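Local coordinates for FOG-3 protein (Caenorhabditis elegans, PDB 5TD6), which forms an RNA-binding multimer that specifies sperm fate in the nematode germline and may act as a transcription corepressor, this fragment holding its BTG/Tob domain, at residues 11-20 with 79-90. The protein carries 2 engineered substitutions. Numbering follows the deposited sequence.
Sequences FVCRYLFGHI and DVLRLLPTNMII
P85 lies over one face of the Y15 ring, with F11 CE2 and V12 O of the preceding turn in plane at the ring's edge. The proline CD stands 3.5 Å from the Y15 ring centroid and only 8° off the normal, a well-centred CH-pi contact. At the far end of the ring, Y15 OH meets M88 CE at 3.4 Å, the two side chains arriving from opposite directions. The F11 ring is approached at its edge instead: M88 SD sits 3.7 Å from CE2 of F11, nearly in the ring plane, as a Met-aromatic contact. With chi1 -73° setting its CG opposite the carbonyl carbon, Y15 reaches over P85 toward M88. Were Y15 cut back to an alanine, the ring face over P85 CD would go, and the M88 methyl would probably be left without its phenol neighbour. Within the BTG/Tob domain, this joins the last part of helix 2-13 and the chain that follows it to helix 77-83 and the connection into strand 89-93. Deeper in, V12 CG1 meets L84 CD2 at 3.8 Å, and both residues also touch F66 of helix 65-71. Toward the other end, L83 CD1 touches both H19 CB, at 3.7 Å, and I20 CG1, at 3.6 Å. A water donates to Y15 O at 2.7 Å and, more weakly, to L83 O, linking the two backbones beside these apolar contacts.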
ATOM      1  N   PHE B  11      -5.333   1.365  -2.904  1.00 31.10           N
ATOM      2  CA  PHE B  11      -5.555   2.761  -3.284  1.00 26.02           C
ATOM      3  C   PHE B  11      -7.020   3.174  -3.115  1.00 29.10           C
ATOM      4  O   PHE B  11      -7.325   4.217  -2.532  1.00 34.01           O
ATOM      5  CB  PHE B  11      -5.124   2.999  -4.736  1.00 20.10           C
ATOM      6  CG  PHE B  11      -5.320   4.433  -5.194  1.00 25.61           C
ATOM      7  CD1 PHE B  11      -4.372   5.403  -4.914  1.00 25.74           C
ATOM      8  CD2 PHE B  11      -6.459   4.805  -5.887  1.00 30.40           C
ATOM      9  CE1 PHE B  11      -4.533   6.701  -5.336  1.00 29.48           C
ATOM     10  CE2 PHE B  11      -6.627   6.116  -6.310  1.00 30.44           C
ATOM     11  CZ  PHE B  11      -5.670   7.062  -6.025  1.00 34.72           C
ATOM     12  N   VAL B  12      -7.921   2.354  -3.635  1.00 27.76           N
ATOM     13  CA  VAL B  12      -9.347   2.632  -3.533  1.00 34.73           C
ATOM     14  C   VAL B  12      -9.837   2.584  -2.077  1.00 32.96           C
ATOM     15  O   VAL B  12     -10.594   3.454  -1.639  1.00 32.61           O
ATOM     16  CB  VAL B  12     -10.165   1.637  -4.385  1.00 37.07           C
ATOM     17  CG1 VAL B  12     -11.672   1.889  -4.214  1.00 31.64           C
ATOM     18  CG2 VAL B  12      -9.767   1.755  -5.858  1.00 35.95           C
ATOM     19  N   CYS B  13      -9.407   1.568  -1.336  1.00 28.95           N
ATOM     20  CA  CYS B  13      -9.810   1.404   0.056  1.00 30.03           C
ATOM     21  C   CYS B  13      -9.295   2.508   0.976  1.00 34.95           C
ATOM     22  O   CYS B  13      -9.895   2.748   2.023  1.00 33.32           O
ATOM     23  CB  CYS B  13      -9.360   0.044   0.582  1.00 30.99           C
ATOM     24  SG  CYS B  13     -10.333  -1.298  -0.151  1.00 35.17           S
ATOM     25  N   ARG B  14      -8.216   3.193   0.597  1.00 32.32           N
ATOM     26  CA  ARG B  14      -7.743   4.313   1.420  1.00 30.30           C
ATOM     27  C   ARG B  14      -8.737   5.481   1.429  1.00 32.96           C
ATOM     28  O   ARG B  14      -8.637   6.373   2.284  1.00 31.38           O
ATOM     29  CB  ARG B  14      -6.342   4.788   0.975  1.00 26.43           C
ATOM     30  CG  ARG B  14      -5.219   3.800   1.441  1.00 22.26           C
ATOM     31  CD  ARG B  14      -3.782   4.376   1.292  1.00 28.57           C
ATOM     32  NE  ARG B  14      -3.338   4.568  -0.102  1.00 24.87           N
ATOM     33  CZ  ARG B  14      -2.805   3.612  -0.875  1.00 29.52           C
ATOM     34  NH1 ARG B  14      -2.654   2.366  -0.422  1.00 28.26           N
ATOM     35  NH2 ARG B  14      -2.408   3.903  -2.107  1.00 25.90           N
ATOM     36  N   TYR B  15      -9.700   5.481   0.502  1.00 31.82           N
ATOM     37  CA  TYR B  15     -10.817   6.445   0.572  1.00 35.41           C
ATOM     38  C   TYR B  15     -11.911   5.991   1.549  1.00 41.61           C
ATOM     39  O   TYR B  15     -12.763   6.797   1.977  1.00 40.51           O
ATOM     40  CB  TYR B  15     -11.458   6.662  -0.802  1.00 39.19           C
ATOM     41  CG  TYR B  15     -10.640   7.487  -1.777  1.00 42.22           C
ATOM     42  CD1 TYR B  15     -10.597   8.874  -1.691  1.00 48.70           C
ATOM     43  CD2 TYR B  15      -9.929   6.872  -2.796  1.00 33.75           C
ATOM     44  CE1 TYR B  15      -9.850   9.629  -2.596  1.00 47.05           C
ATOM     45  CE2 TYR B  15      -9.184   7.615  -3.703  1.00 35.42           C
ATOM     46  CZ  TYR B  15      -9.145   8.988  -3.597  1.00 38.97           C
ATOM     47  OH  TYR B  15      -8.402   9.715  -4.502  1.00 43.90           O
ATOM     48  N   LEU B  16     -11.896   4.700   1.873  1.00 30.17           N
ATOM     49  CA  LEU B  16     -12.943   4.078   2.670  1.00 36.74           C
ATOM     50  C   LEU B  16     -12.552   3.923   4.131  1.00 39.46           C
ATOM     51  O   LEU B  16     -13.425   3.982   5.004  1.00 36.18           O
ATOM     52  CB  LEU B  16     -13.314   2.700   2.091  1.00 32.62           C
ATOM     53  CG  LEU B  16     -13.654   2.717   0.590  1.00 38.61           C
ATOM     54  CD1 LEU B  16     -14.050   1.332   0.071  1.00 35.39           C
ATOM     55  CD2 LEU B  16     -14.748   3.743   0.285  1.00 36.45           C
ATOM     56  N   PHE B  17     -11.260   3.711   4.397  1.00 32.69           N
ATOM     57  CA  PHE B  17     -10.799   3.400   5.756  1.00 39.93           C
ATOM     58  C   PHE B  17     -11.284   4.437   6.735  1.00 40.64           C
ATOM     59  O   PHE B  17     -11.103   5.633   6.507  1.00 35.94           O
ATOM     60  CB  PHE B  17      -9.265   3.328   5.839  1.00 35.40           C
ATOM     61  CG  PHE B  17      -8.659   2.174   5.089  1.00 37.92           C
ATOM     62  CD1 PHE B  17      -9.282   0.940   5.061  1.00 40.83           C
ATOM     63  CD2 PHE B  17      -7.457   2.334   4.414  1.00 34.02           C
ATOM     64  CE1 PHE B  17      -8.718  -0.123   4.374  1.00 40.23           C
ATOM     65  CE2 PHE B  17      -6.883   1.281   3.719  1.00 35.64           C
ATOM     66  CZ  PHE B  17      -7.515   0.048   3.690  1.00 35.79           C
ATOM     67  N   GLY B  18     -11.907   3.981   7.816  1.00 46.10           N
ATOM     68  CA  GLY B  18     -12.401   4.877   8.842  1.00 41.78           C
ATOM     69  C   GLY B  18     -13.790   5.448   8.596  1.00 46.00           C
ATOM     70  O   GLY B  18     -14.347   6.094   9.474  1.00 51.15           O
ATOM     71  N   HIS B  19     -14.351   5.222   7.412  1.00 38.23           N
ATOM     72  CA  HIS B  19     -15.672   5.744   7.098  1.00 38.31           C
ATOM     73  C   HIS B  19     -16.647   4.609   6.813  1.00 43.13           C
ATOM     74  O   HIS B  19     -17.851   4.802   6.817  1.00 44.87           O
ATOM     75  CB  HIS B  19     -15.604   6.697   5.906  1.00 39.42           C
ATOM     76  CG  HIS B  19     -14.591   7.787   6.071  1.00 40.76           C
ATOM     77  ND1 HIS B  19     -14.781   8.861   6.914  1.00 37.95           N
ATOM     78  CD2 HIS B  19     -13.362   7.954   5.520  1.00 32.13           C
ATOM     79  CE1 HIS B  19     -13.722   9.650   6.866  1.00 40.22           C
ATOM     80  NE2 HIS B  19     -12.841   9.115   6.034  1.00 39.13           N
ATOM     81  N   ILE B  20     -16.102   3.430   6.539  1.00 44.30           N
ATOM     82  CA  ILE B  20     -16.889   2.216   6.412  1.00 41.52           C
ATOM     83  C   ILE B  20     -16.249   1.253   7.394  1.00 44.79           C
ATOM     84  O   ILE B  20     -15.023   1.234   7.511  1.00 47.36           O
ATOM     85  CB  ILE B  20     -16.884   1.679   4.958  1.00 53.91           C
ATOM     86  CG1 ILE B  20     -17.555   2.674   4.020  1.00 57.48           C
ATOM     87  CG2 ILE B  20     -17.579   0.319   4.831  1.00 47.51           C
ATOM     88  CD1 ILE B  20     -17.515   2.246   2.579  1.00 60.81           C
ATOM     89  N   ASP B  79     -23.019   4.061  -0.178  1.00 55.08           N
ATOM     90  CA  ASP B  79     -21.992   4.346   0.815  1.00 49.22           C
ATOM     91  C   ASP B  79     -20.610   4.464   0.188  1.00 55.92           C
ATOM     92  O   ASP B  79     -19.819   5.336   0.573  1.00 52.83           O
ATOM     93  CB  ASP B  79     -21.951   3.269   1.895  1.00 50.00           C
ATOM     94  CG  ASP B  79     -23.151   3.309   2.803  1.00 56.18           C
ATOM     95  OD1 ASP B  79     -23.906   4.307   2.765  1.00 57.90           O
ATOM     96  OD2 ASP B  79     -23.326   2.338   3.567  1.00 61.93           O
ATOM     97  N   VAL B  80     -20.311   3.580  -0.761  1.00 52.16           N
ATOM     98  CA  VAL B  80     -19.023   3.613  -1.439  1.00 43.57           C
ATOM     99  C   VAL B  80     -18.991   4.684  -2.518  1.00 45.62           C
ATOM    100  O   VAL B  80     -18.000   5.416  -2.636  1.00 48.60           O
ATOM    101  CB  VAL B  80     -18.668   2.253  -2.064  1.00 51.26           C
ATOM    102  CG1 VAL B  80     -17.535   2.412  -3.058  1.00 52.38           C
ATOM    103  CG2 VAL B  80     -18.280   1.267  -0.978  1.00 44.86           C
ATOM    104  N   LEU B  81     -20.073   4.778  -3.289  1.00 45.52           N
ATOM    105  CA  LEU B  81     -20.209   5.801  -4.325  1.00 57.03           C
ATOM    106  C   LEU B  81     -19.856   7.193  -3.813  1.00 57.91           C
ATOM    107  O   LEU B  81     -19.109   7.932  -4.461  1.00 62.32           O
ATOM    108  CB  LEU B  81     -21.637   5.813  -4.880  1.00 67.33           C
ATOM    109  CG  LEU B  81     -22.027   7.060  -5.689  1.00 67.34           C
ATOM    110  CD1 LEU B  81     -21.511   6.964  -7.121  1.00 66.80           C
ATOM    111  CD2 LEU B  81     -23.536   7.310  -5.658  1.00 60.13           C
ATOM    112  N   ARG B  82     -20.375   7.547  -2.642  1.00 59.71           N
ATOM    113  CA  ARG B  82     -20.157   8.889  -2.121  1.00 59.40           C
ATOM    114  C   ARG B  82     -18.706   9.108  -1.647  1.00 60.01           C
ATOM    115  O   ARG B  82     -18.192  10.223  -1.748  1.00 57.59           O
ATOM    116  CB  ARG B  82     -21.144   9.202  -0.990  1.00 59.41           C
ATOM    117  CG  ARG B  82     -21.031   8.326   0.243  1.00 66.82           C
ATOM    118  CD  ARG B  82     -21.978   8.791   1.356  1.00 72.69           C
ATOM    119  NE  ARG B  82     -22.186   7.736   2.347  1.00 80.16           N
ATOM    120  CZ  ARG B  82     -21.436   7.558   3.433  1.00 85.05           C
ATOM    121  NH1 ARG B  82     -20.420   8.375   3.690  1.00 85.84           N
ATOM    122  NH2 ARG B  82     -21.707   6.566   4.270  1.00 83.77           N
ATOM    123  N   LEU B  83     -18.046   8.058  -1.153  1.00 47.16           N
ATOM    124  CA  LEU B  83     -16.696   8.207  -0.596  1.00 40.13           C
ATOM    125  C   LEU B  83     -15.576   8.208  -1.652  1.00 49.60           C
ATOM    126  O   LEU B  83     -14.476   8.703  -1.401  1.00 50.66           O
ATOM    127  CB  LEU B  83     -16.426   7.107   0.432  1.00 38.21           C
ATOM    128  CG  LEU B  83     -17.294   7.140   1.692  1.00 46.40           C
ATOM    129  CD1 LEU B  83     -17.045   5.910   2.551  1.00 48.67           C
ATOM    130  CD2 LEU B  83     -17.038   8.410   2.493  1.00 41.93           C
ATOM    131  N   LEU B  84     -15.845   7.648  -2.824  1.00 54.26           N
ATOM    132  CA  LEU B  84     -14.843   7.622  -3.884  1.00 50.94           C
ATOM    133  C   LEU B  84     -14.856   8.947  -4.640  1.00 59.91           C
ATOM    134  O   LEU B  84     -15.878   9.633  -4.675  1.00 53.41           O
ATOM    135  CB  LEU B  84     -15.093   6.453  -4.839  1.00 44.45           C
ATOM    136  CG  LEU B  84     -15.021   5.057  -4.224  1.00 46.24           C
ATOM    137  CD1 LEU B  84     -15.039   3.987  -5.312  1.00 53.51           C
ATOM    138  CD2 LEU B  84     -13.763   4.934  -3.361  1.00 44.69           C
ATOM    139  N   PRO B  85     -13.714   9.321  -5.234  1.00 65.47           N
ATOM    140  CA  PRO B  85     -13.666  10.506  -6.099  1.00 63.01           C
ATOM    141  C   PRO B  85     -14.490  10.300  -7.365  1.00 54.39           C
ATOM    142  O   PRO B  85     -14.644   9.171  -7.804  1.00 50.57           O
ATOM    143  CB  PRO B  85     -12.176  10.637  -6.431  1.00 67.97           C
ATOM    144  CG  PRO B  85     -11.647   9.240  -6.306  1.00 66.15           C
ATOM    145  CD  PRO B  85     -12.412   8.632  -5.168  1.00 68.35           C
ATOM    146  N   THR B  86     -15.018  11.370  -7.945  1.00 62.07           N
ATOM    147  CA  THR B  86     -15.797  11.231  -9.168  1.00 57.77           C
ATOM    148  C   THR B  86     -14.888  11.303 -10.395  1.00 51.38           C
ATOM    149  O   THR B  86     -13.982  12.129 -10.458  1.00 52.89           O
ATOM    150  CB  THR B  86     -16.904  12.308  -9.266  1.00 57.70           C
ATOM    151  OG1 THR B  86     -16.326  13.574  -9.613  1.00 65.16           O
ATOM    152  CG2 THR B  86     -17.638  12.436  -7.945  1.00 53.92           C
ATOM    153  N   ASN B  87     -15.131  10.406 -11.348  1.00 49.12           N
ATOM    154  CA  ASN B  87     -14.456  10.392 -12.643  1.00 49.96           C
ATOM    155  C   ASN B  87     -12.923  10.352 -12.579  1.00 50.99           C
ATOM    156  O   ASN B  87     -12.239  10.944 -13.410  1.00 53.17           O
ATOM    157  CB  ASN B  87     -14.910  11.592 -13.475  1.00 60.71           C
ATOM    158  CG  ASN B  87     -16.394  11.538 -13.803  1.00 71.24           C
ATOM    159  OD1 ASN B  87     -16.925  10.482 -14.152  1.00 76.32           O
ATOM    160  ND2 ASN B  87     -17.074  12.670 -13.668  1.00 75.59           N
ATOM    161  N   MET B  88     -12.391   9.633 -11.602  1.00 48.77           N
ATOM    162  CA  MET B  88     -10.965   9.318 -11.602  1.00 46.26           C
ATOM    163  C   MET B  88     -10.683   8.089 -12.462  1.00 51.81           C
ATOM    164  O   MET B  88     -11.398   7.089 -12.377  1.00 54.20           O
ATOM    165  CB  MET B  88     -10.478   9.095 -10.185  1.00 43.00           C
ATOM    166  CG  MET B  88      -9.024   8.714 -10.100  1.00 47.07           C
ATOM    167  SD  MET B  88      -8.603   8.531  -8.380  1.00 41.84           S
ATOM    168  CE  MET B  88      -8.479  10.240  -7.840  1.00 38.31           C
ATOM    169  N   ILE B  89      -9.658   8.168 -13.307  1.00 43.82           N
ATOM    170  CA  ILE B  89      -9.300   7.042 -14.156  1.00 38.83           C
ATOM    171  C   ILE B  89      -8.020   6.413 -13.613  1.00 41.84           C
ATOM    172  O   ILE B  89      -7.026   7.105 -13.412  1.00 37.47           O
ATOM    173  CB  ILE B  89      -9.114   7.461 -15.629  1.00 40.86           C
ATOM    174  CG1 ILE B  89     -10.389   8.129 -16.164  1.00 49.62           C
ATOM    175  CG2 ILE B  89      -8.766   6.264 -16.497  1.00 40.73           C
ATOM    176  CD1 ILE B  89     -10.136   9.077 -17.303  1.00 53.38           C
ATOM    177  N   ILE B  90      -8.074   5.112 -13.343  1.00 38.72           N
ATOM    178  CA  ILE B  90      -6.968   4.373 -12.726  1.00 32.97           C
ATOM    179  C   ILE B  90      -6.503   3.266 -13.664  1.00 38.21           C
ATOM    180  O   ILE B  90      -7.314   2.535 -14.231  1.00 36.44           O
ATOM    181  CB  ILE B  90      -7.385   3.760 -11.374  1.00 34.18           C
ATOM    182  CG1 ILE B  90      -8.047   4.826 -10.502  1.00 35.23           C
ATOM    183  CG2 ILE B  90      -6.176   3.150 -10.642  1.00 40.22           C
ATOM    184  CD1 ILE B  90      -8.624   4.288  -9.201  1.00 30.94           C
TER
HETATM  185  O   HOH W   1     -13.367   9.457   1.642  1.00 36.99           O